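Local atomic coordinates of tRNA nucleotidyl transferase-related protein (PDB entry 3H38), a protein that acts as a class II CCA-adding enzyme, transferring nucleotides from CTP and ATP to the 3' end of tRNA, this chain being the C-terminal part of the longer protein. Residues A[24-29]-A[56-61]; A[66-71]-A[86-91]. All coordinates share one frame; numbering follows the deposited sequence.

Contact 1: A[24-29]-A[56-61]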
loop_
_atom_site.group_PDB
_atom_site.type_symbol
_atom_site.label_atom_id
_atom_site.label_comp_id
_atom_site.label_asym_id
_atom_site.label_seq_id
_atom_site.Cartn_x
_atom_site.Cartn_y
_atom_site.Cartn_z
ATOM N N ARG A 24 -25.121 5.408 -20.564
ATOM C CA ARG A 24 -25.912 5.757 -21.750
ATOM C C ARG A 24 -26.004 7.275 -21.961
ATOM O O ARG A 24 -25.637 7.788 -23.028
ATOM C CB ARG A 24 -27.289 5.089 -21.719
ATOM C CG ARG A 24 -27.235 3.580 -21.966
ATOM C CD ARG A 24 -28.632 2.921 -22.118
ATOM N NE ARG A 24 -28.541 1.642 -22.834
ATOM C CZ ARG A 24 -28.708 0.458 -22.255
ATOM N NH1 ARG A 24 -29.014 0.404 -20.962
ATOM N NH2 ARG A 24 -28.590 -0.669 -22.964
ATOM N N LEU A 25 -26.400 7.988 -20.937
ATOM C CA LEU A 25 -26.465 9.422 -21.007
ATOM C C LEU A 25 -25.186 10.034 -21.430
ATOM O O LEU A 25 -25.183 10.907 -22.221
ATOM C CB LEU A 25 -26.765 9.979 -19.648
ATOM C CG LEU A 25 -28.181 9.949 -19.178
ATOM C CD1 LEU A 25 -28.416 11.239 -18.456
ATOM C CD2 LEU A 25 -29.053 9.821 -20.369
ATOM N N LEU A 26 -24.094 9.567 -20.858
ATOM C CA LEU A 26 -22.776 10.090 -21.163
ATOM C C LEU A 26 -22.471 9.875 -22.641
ATOM O O LEU A 26 -21.932 10.772 -23.309
ATOM C CB LEU A 26 -21.709 9.454 -20.276
ATOM C CG LEU A 26 -21.771 9.781 -18.778
ATOM C CD1 LEU A 26 -20.891 8.846 -17.966
ATOM C CD2 LEU A 26 -21.390 11.222 -18.500
ATOM N N GLY A 27 -22.831 8.699 -23.150
ATOM C CA GLY A 27 -22.620 8.388 -24.552
ATOM C C GLY A 27 -23.365 9.418 -25.373
ATOM O O GLY A 27 -22.818 10.021 -26.299
ATOM N N LYS A 28 -24.609 9.618 -24.992
ATOM C CA LYS A 28 -25.503 10.544 -25.638
ATOM C C LYS A 28 -24.989 11.964 -25.632
ATOM O O LYS A 28 -25.055 12.596 -26.654
ATOM C CB LYS A 28 -26.887 10.463 -25.015
ATOM C CG LYS A 28 -28.025 10.315 -25.979
ATOM C CD LYS A 28 -28.400 11.606 -26.661
ATOM C CE LYS A 28 -28.454 11.458 -28.195
ATOM N NZ LYS A 28 -29.014 12.621 -28.947
ATOM N N PHE A 29 -24.450 12.438 -24.506
ATOM C CA PHE A 29 -23.784 13.745 -24.457
ATOM C C PHE A 29 -22.614 13.774 -25.420
ATOM O O PHE A 29 -22.313 14.814 -25.999
ATOM C CB PHE A 29 -23.249 14.082 -23.064
ATOM C CG PHE A 29 -24.294 14.116 -21.996
ATOM C CD1 PHE A 29 -23.935 14.008 -20.662
ATOM C CD2 PHE A 29 -25.641 14.240 -22.320
ATOM C CE1 PHE A 29 -24.902 14.032 -19.668
ATOM C CE2 PHE A 29 -26.608 14.264 -21.331
ATOM C CZ PHE A 29 -26.240 14.157 -20.005
ATOM N N ILE A 56 -16.626 5.173 -11.815
ATOM C CA ILE A 56 -16.788 5.419 -13.237
ATOM C C ILE A 56 -15.678 6.323 -13.803
ATOM O O ILE A 56 -15.455 7.444 -13.347
ATOM C CB ILE A 56 -18.194 5.958 -13.542
ATOM C CG1 ILE A 56 -18.190 7.474 -13.652
ATOM C CG2 ILE A 56 -19.196 5.492 -12.473
ATOM C CD1 ILE A 56 -19.502 8.000 -14.159
ATOM N N ASP A 57 -14.977 5.799 -14.798
ATOM C CA ASP A 57 -13.761 6.407 -15.299
ATOM C C ASP A 57 -13.898 6.664 -16.792
ATOM O O ASP A 57 -13.807 5.715 -17.585
ATOM C CB ASP A 57 -12.586 5.457 -15.040
ATOM C CG ASP A 57 -11.261 6.184 -14.931
ATOM O OD1 ASP A 57 -11.145 7.296 -15.489
ATOM O OD2 ASP A 57 -10.334 5.648 -14.282
ATOM N N ILE A 58 -14.095 7.933 -17.177
ATOM C CA ILE A 58 -14.453 8.260 -18.572
ATOM C C ILE A 58 -13.356 8.879 -19.424
ATOM O O ILE A 58 -12.699 9.837 -19.012
ATOM C CB ILE A 58 -15.684 9.186 -18.662
ATOM C CG1 ILE A 58 -16.877 8.551 -17.967
ATOM C CG2 ILE A 58 -16.059 9.398 -20.098
ATOM C CD1 ILE A 58 -17.196 7.187 -18.540
ATOM N N VAL A 59 -13.184 8.337 -20.628
ATOM C CA VAL A 59 -12.261 8.923 -21.596
ATOM C C VAL A 59 -12.974 9.514 -22.839
ATOM O O VAL A 59 -13.809 8.851 -23.487
ATOM C CB VAL A 59 -11.156 7.915 -21.977
ATOM C CG1 VAL A 59 -10.189 8.518 -22.962
ATOM C CG2 VAL A 59 -10.405 7.499 -20.739
ATOM N N VAL A 60 -12.676 10.774 -23.160
ATOM C CA VAL A 60 -13.321 11.383 -24.335
ATOM C C VAL A 60 -12.281 11.745 -25.380
ATOM O O VAL A 60 -11.155 12.123 -25.038
ATOM C CB VAL A 60 -14.179 12.622 -23.982
ATOM C CG1 VAL A 60 -15.363 12.235 -23.061
ATOM C CG2 VAL A 60 -13.332 13.686 -23.337
ATOM N N GLU A 61 -12.616 11.559 -26.652
ATOM C CA GLU A 61 -11.753 12.097 -27.698
ATOM C C GLU A 61 -12.229 13.515 -28.001
ATOM O O GLU A 61 -12.962 13.742 -28.971
ATOM C CB GLU A 61 -11.788 11.259 -28.968
ATOM C CG GLU A 61 -11.143 9.902 -28.859
ATOM C CD GLU A 61 -10.942 9.299 -30.231
ATOM O OE1 GLU A 61 -10.818 8.060 -30.332
ATOM O OE2 GLU A 61 -10.921 10.082 -31.213
#

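Contact 2: A[66-71]-A[86-91]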
loop_
_atom_site.group_PDB
_atom_site.type_symbol
_atom_site.label_atom_id
_atom_site.label_comp_id
_atom_site.label_asym_id
_atom_site.label_seq_id
_atom_site.Cartn_x
_atom_site.Cartn_y
_atom_site.Cartn_z
ATOM N N GLU A 66 -15.082 20.909 -21.743
ATOM C CA GLU A 66 -16.288 21.062 -22.499
ATOM C C GLU A 66 -17.291 20.036 -22.092
ATOM O O GLU A 66 -18.434 20.341 -21.891
ATOM C CB GLU A 66 -16.064 20.790 -23.960
ATOM C CG GLU A 66 -15.268 21.758 -24.702
ATOM C CD GLU A 66 -15.505 21.626 -26.153
ATOM O OE1 GLU A 66 -14.542 21.595 -26.917
ATOM O OE2 GLU A 66 -16.672 21.551 -26.537
ATOM N N PHE A 67 -16.864 18.793 -22.058
ATOM C CA PHE A 67 -17.748 17.650 -21.847
ATOM C C PHE A 67 -18.287 17.648 -20.421
ATOM O O PHE A 67 -19.477 17.504 -20.200
ATOM C CB PHE A 67 -17.002 16.345 -22.132
ATOM C CG PHE A 67 -17.863 15.147 -22.057
ATOM C CD1 PHE A 67 -18.466 14.646 -23.195
ATOM C CD2 PHE A 67 -18.098 14.523 -20.844
ATOM C CE1 PHE A 67 -19.293 13.535 -23.134
ATOM C CE2 PHE A 67 -18.932 13.389 -20.768
ATOM C CZ PHE A 67 -19.525 12.901 -21.918
ATOM N N ALA A 68 -17.396 17.787 -19.448
ATOM C CA ALA A 68 -17.830 17.858 -18.064
ATOM C C ALA A 68 -18.847 18.992 -17.886
ATOM O O ALA A 68 -19.871 18.806 -17.243
ATOM C CB ALA A 68 -16.635 18.029 -17.138
ATOM N N GLU A 69 -18.575 20.152 -18.453
ATOM C CA GLU A 69 -19.475 21.278 -18.369
ATOM C C GLU A 69 -20.839 20.949 -18.946
ATOM O O GLU A 69 -21.860 21.201 -18.352
ATOM C CB GLU A 69 -18.869 22.476 -19.091
ATOM C CG GLU A 69 -18.035 23.389 -18.212
ATOM C CD GLU A 69 -16.956 24.144 -18.970
ATOM O OE1 GLU A 69 -16.824 23.968 -20.188
ATOM O OE2 GLU A 69 -16.231 24.941 -18.356
ATOM N N TYR A 70 -20.830 20.386 -20.130
ATOM C CA TYR A 70 -22.042 19.960 -20.810
ATOM C C TYR A 70 -22.802 18.936 -19.990
ATOM O O TYR A 70 -24.012 19.062 -19.795
ATOM C CB TYR A 70 -21.702 19.349 -22.164
ATOM C CG TYR A 70 -22.923 19.041 -22.972
ATOM C CD1 TYR A 70 -23.694 20.063 -23.504
ATOM C CD2 TYR A 70 -23.321 17.731 -23.196
ATOM C CE1 TYR A 70 -24.826 19.794 -24.247
ATOM C CE2 TYR A 70 -24.458 17.446 -23.940
ATOM C CZ TYR A 70 -25.204 18.484 -24.462
ATOM O OH TYR A 70 -26.333 18.215 -25.197
ATOM N N ALA A 71 -22.080 17.911 -19.533
ATOM C CA ALA A 71 -22.630 16.893 -18.643
ATOM C C ALA A 71 -23.250 17.530 -17.405
ATOM O O ALA A 71 -24.317 17.114 -16.947
ATOM C CB ALA A 71 -21.543 15.900 -18.226
ATOM N N MET A 86 -5.767 17.326 -18.971
ATOM C CA MET A 86 -7.185 17.629 -19.167
ATOM C C MET A 86 -8.066 16.680 -18.364
ATOM O O MET A 86 -8.510 15.658 -18.864
ATOM C CB MET A 86 -7.558 17.526 -20.636
ATOM C CG MET A 86 -6.936 18.583 -21.503
ATOM S SD MET A 86 -8.145 19.217 -22.665
ATOM C CE MET A 86 -9.429 19.742 -21.521
ATOM N N THR A 87 -8.326 17.036 -17.121
ATOM C CA THR A 87 -8.916 16.103 -16.200
ATOM C C THR A 87 -9.946 16.819 -15.353
ATOM O O THR A 87 -9.731 17.942 -14.875
ATOM C CB THR A 87 -7.828 15.448 -15.332
ATOM O OG1 THR A 87 -7.160 14.442 -16.104
ATOM C CG2 THR A 87 -8.426 14.805 -14.103
ATOM N N ALA A 88 -11.083 16.170 -15.184
ATOM C CA ALA A 88 -12.158 16.774 -14.432
ATOM C C ALA A 88 -12.849 15.663 -13.697
ATOM O O ALA A 88 -12.694 14.492 -14.051
ATOM C CB ALA A 88 -13.128 17.480 -15.366
ATOM N N SER A 89 -13.599 16.032 -12.665
ATOM C CA SER A 89 -14.448 15.085 -11.958
ATOM C C SER A 89 -15.790 15.738 -11.638
ATOM O O SER A 89 -15.827 16.826 -11.080
ATOM C CB SER A 89 -13.748 14.596 -10.696
ATOM O OG SER A 89 -12.535 13.948 -11.035
ATOM N N LEU A 90 -16.876 15.068 -11.963
ATOM C CA LEU A 90 -18.163 15.594 -11.608
ATOM C C LEU A 90 -18.672 14.777 -10.458
ATOM O O LEU A 90 -18.835 13.577 -10.545
ATOM C CB LEU A 90 -19.132 15.559 -12.774
ATOM C CG LEU A 90 -20.448 16.318 -12.735
ATOM C CD1 LEU A 90 -20.351 17.647 -12.115
ATOM C CD2 LEU A 90 -20.986 16.480 -14.079
ATOM N N PHE A 91 -18.907 15.460 -9.361
ATOM C CA PHE A 91 -19.437 14.840 -8.158
ATOM C C PHE A 91 -20.939 15.028 -8.099
ATOM O O PHE A 91 -21.422 16.126 -7.822
ATOM C CB PHE A 91 -18.806 15.473 -6.922
ATOM C CG PHE A 91 -17.328 15.259 -6.822
ATOM C CD1 PHE A 91 -16.821 14.160 -6.149
ATOM C CD2 PHE A 91 -16.444 16.155 -7.404
ATOM C CE1 PHE A 91 -15.446 13.957 -6.056
ATOM C CE2 PHE A 91 -15.078 15.960 -7.314
ATOM C CZ PHE A 91 -14.577 14.853 -6.640
#

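Contact 1: A[24-29]-A[56-61]
Leu-26 and Ile-58 both carry their first branch beside the backbone N, and from there their ends meet. In Leu-26, CG lies anti to the carbonyl carbon (chi1 -67°), and a nearly extended second torsion reaches CD1 down from helix 17-32 to the sheet. Ile-58 places CG1 in the same way on its own backbone, but chi2 of -57° bends the chain end, and CG1 and CD1 are both presented to the leucine. Leu-26 CD1 therefore sits 4.0 Å from Ile-58 CG1 and 4.1 Å from Ile-58 CD1, the two side chains lying aslant to one another. The same methyl also meets the next inward-facing residue of the strand, Leu-26 CD1 to Ile-56 CD1 being 4.1 Å. Ile-56 is poorly ordered, so the detail of this second contact is less certain.

One leucine methyl thus bridges two isoleucines at alternate positions of strand 56-60. No hydrogen bond crosses between the segments, and all three residues are buried. Around them, Leu-26 also touches Phe-67 of helix 64-72, while both isoleucines pack on Ile-98 of the adjoining strand 97-102.

Strand alternation turns Asp-57, which lies between the isoleucines, the other way. Asp-57 binds magnesium in this protein, together with Asp-55 and Asp-99, although no metal is bound in this model. The strand therefore has an apolar side seated against helix 17-32, while the other side carries Asp-57, as expected of the Asp-x-Asp metal motif in the nucleotidyltransferase head of the CCA-adding enzyme and poly(A) polymerase family.

Contact 2: A[66-71]-A[86-91]
Leu-90 and Ala-68 bury the most surface here, with Ala-88 next. Leu-90 stands on strand 87-92 with CG anti to its backbone N (chi1 -167°), which turns CG to helix 64-72, and the second torsion leaves CD2 extended toward the helix backbone. The methyl lodges beside one turn of that helix: Leu-90 CD2 is 4.1 Å from Ala-68 O, a plain van der Waals approach to the carbonyl oxygen, and 4.2 Å from Ala-71 CB. Two residues back along the strand, Ala-88 also faces the helix, and its CB meets Ala-68 CB at 4.0 Å, methyl against methyl.

Ala-68 and Ala-71, one turn apart, both present methyl groups to the strand. Their short side chains allow a close approach: the axes of helix segment 66-71 and strand segment 87-91 come to 8.9 Å and run almost parallel, at 13°. No hydrogen bond joins the segments. Leu-79 of the neighbouring strand 77-80 touches both Ala-68 and Leu-90, and Ile-100 of strand 97-102 touches Ala-68, so the helix rests across several strands.

Between the two inward residues, Ser-89 points away from the helix. Its OG is hydrogen-bonded to His-82 NE2 and to OD1 of the magnesium-binding residue Asp-99, which probably helps position that carboxylate as a second-shell contact. Helix 64-72 is the connection of a beta-alpha-beta crossover from strand 56-60 to strand 77-80, laid over the mixed sheet of the nucleotidyltransferase head domain.

Contacts 1 and 2 lie side by side, their centres 10 Å apart, and attach two helices to one face of the same sheet. The helices also pack on each other: Leu-26 O lies 3.5 Å from Phe-67 CZ, and Phe-29 CB is 3.7 Å from Tyr-70 CD2. Phe-67 further ties helix 64-72 to the strand of contact 1, with its CD1 3.9 Å from Val-60 CG1. Asp-99 relates both contacts to the magnesium site, empty here: its side chain is about 6 Å from that of Ile-56 and about 8 Å from that of Ala-88. The shared hydrophobic layer thus backs the strands that carry the metal-binding residues Asp-57 and Asp-99.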